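Local atomic coordinates of carboxypeptidase A (Helicoverpa armigera, PDB entry 1JQG), a protein that probably removes C-terminal amino acids from peptides as a zinc-dependent metallocarboxypeptidase, and is captured here as the pro-enzyme. Residues A[25-30]-A[63-68]. Residues are numbered along the deposited sequence; the frame is centred on the assembly and turned at random.
Sequences AVYQVD and VLVPKF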
# COMPACT_ATOMS: atom_id res chain seq x y z
N ALA A 25 -6.26 22.25 3.15
CA ALA A 25 -7.64 21.81 2.97
C ALA A 25 -7.77 20.65 1.97
O ALA A 25 -7.09 20.50 0.95
CB ALA A 25 -8.53 22.92 2.46
N VAL A 26 -8.74 19.78 2.25
CA VAL A 26 -9.05 18.64 1.41
C VAL A 26 -10.24 19.00 0.53
O VAL A 26 -11.28 19.42 1.05
CB VAL A 26 -9.37 17.37 2.24
CG1 VAL A 26 -9.92 16.25 1.37
CG2 VAL A 26 -8.07 16.90 2.89
N TYR A 27 -10.05 18.84 -0.77
CA TYR A 27 -11.11 19.14 -1.73
C TYR A 27 -11.60 17.86 -2.39
O TYR A 27 -10.90 16.84 -2.48
CB TYR A 27 -10.61 20.13 -2.77
CG TYR A 27 -10.50 21.57 -2.32
CD1 TYR A 27 -9.32 22.04 -1.77
CD2 TYR A 27 -11.56 22.47 -2.46
CE1 TYR A 27 -9.19 23.37 -1.38
CE2 TYR A 27 -11.45 23.78 -2.05
CZ TYR A 27 -10.26 24.23 -1.51
OH TYR A 27 -10.12 25.52 -1.10
N GLN A 28 -12.83 17.90 -2.87
CA GLN A 28 -13.43 16.81 -3.63
C GLN A 28 -13.73 17.31 -5.04
O GLN A 28 -14.58 18.20 -5.18
CB GLN A 28 -14.63 16.28 -2.87
CG GLN A 28 -15.39 15.20 -3.60
CD GLN A 28 -16.74 14.88 -2.95
OE1 GLN A 28 -17.78 15.11 -3.60
NE2 GLN A 28 -16.66 14.39 -1.72
N VAL A 29 -12.98 16.83 -6.03
CA VAL A 29 -13.19 17.26 -7.41
C VAL A 29 -14.10 16.28 -8.15
O VAL A 29 -13.84 15.10 -8.10
CB VAL A 29 -11.88 17.44 -8.18
CG1 VAL A 29 -11.03 18.42 -7.36
CG2 VAL A 29 -11.08 16.17 -8.39
N ASP A 30 -15.16 16.78 -8.76
CA ASP A 30 -16.15 16.02 -9.48
C ASP A 30 -16.05 16.35 -10.96
O ASP A 30 -16.41 17.46 -11.31
CB ASP A 30 -17.58 16.31 -9.01
CG ASP A 30 -17.75 16.13 -7.52
OD1 ASP A 30 -18.38 15.13 -7.17
OD2 ASP A 30 -17.24 16.98 -6.75
N VAL A 63 -8.14 15.61 -3.09
CA VAL A 63 -6.79 16.19 -3.18
C VAL A 63 -6.50 17.12 -2.02
O VAL A 63 -7.38 17.87 -1.59
CB VAL A 63 -6.63 16.90 -4.56
CG1 VAL A 63 -7.77 17.87 -4.78
CG2 VAL A 63 -5.27 17.54 -4.78
N LEU A 64 -5.27 17.00 -1.47
CA LEU A 64 -4.86 17.88 -0.38
C LEU A 64 -4.18 19.14 -0.90
O LEU A 64 -3.20 19.06 -1.61
CB LEU A 64 -3.89 17.11 0.53
CG LEU A 64 -3.41 17.86 1.80
CD1 LEU A 64 -4.62 18.03 2.69
CD2 LEU A 64 -2.31 17.04 2.42
N VAL A 65 -4.77 20.30 -0.68
CA VAL A 65 -4.29 21.57 -1.21
C VAL A 65 -3.79 22.51 -0.12
O VAL A 65 -4.46 22.83 0.88
CB VAL A 65 -5.41 22.30 -1.98
CG1 VAL A 65 -4.91 23.67 -2.47
CG2 VAL A 65 -6.05 21.40 -3.05
N PRO A 66 -2.55 22.95 -0.23
CA PRO A 66 -1.92 23.89 0.70
C PRO A 66 -2.67 25.20 0.84
O PRO A 66 -3.32 25.69 -0.09
CB PRO A 66 -0.52 24.11 0.12
CG PRO A 66 -0.26 22.86 -0.66
CD PRO A 66 -1.59 22.54 -1.30
N LYS A 67 -2.50 25.88 1.97
CA LYS A 67 -3.18 27.15 2.23
C LYS A 67 -2.83 28.24 1.23
O LYS A 67 -3.69 29.01 0.78
CB LYS A 67 -2.83 27.64 3.62
CG LYS A 67 -3.53 28.92 4.08
CD LYS A 67 -3.22 29.07 5.58
CE LYS A 67 -1.73 29.09 5.85
NZ LYS A 67 -1.36 28.84 7.28
N PHE A 68 -1.58 28.30 0.80
CA PHE A 68 -1.11 29.29 -0.14
C PHE A 68 -1.40 28.95 -1.58
O PHE A 68 -0.91 29.62 -2.49
CB PHE A 68 0.40 29.53 0.05
CG PHE A 68 0.74 30.20 1.36
CD1 PHE A 68 1.53 29.54 2.29
CD2 PHE A 68 0.28 31.46 1.68
CE1 PHE A 68 1.85 30.13 3.49
CE2 PHE A 68 0.60 32.05 2.88
CZ PHE A 68 1.39 31.39 3.80
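A25 and Y27 pair antiparallel with V65 and V63, each pair joined by two backbone hydrogen bonds, and V26 faces L64 between them in a non-hydrogen-bonded pair whose CA atoms are 4.6 Å apart. The bond from V65 N to A25 O is 2.8 Å long and close to straight, with an N-H...O angle of 174°. Y27 N reaches V63 O at 3.0 Å, and the same oxygen also takes a CA-H contact from V26 CA at 3.5 Å. These are the two central strands of the four-stranded antiparallel sheet in the activation peptide, well away from the zinc site: 83-88 runs along the other edge of 25-30, and 50-53 flanks 61-65. On the face under helix 70-80, the Y27 side chain leans obliquely across V65, with CD1 3.6 Å from V65 CG2. With Y27 CG anti to its own carbonyl carbon and beside the backbone N (chi1 -76°), the ring is carried toward V65 and also meets F73 of that helix. V63 sits alongside, its CG1 4.1 Å from Y27 CB and 4.2 Å from V29 CG1. On the reverse face V26 CG2 meets L64 CD1 at 3.6 Å, and W52 and V91 cover both side chains.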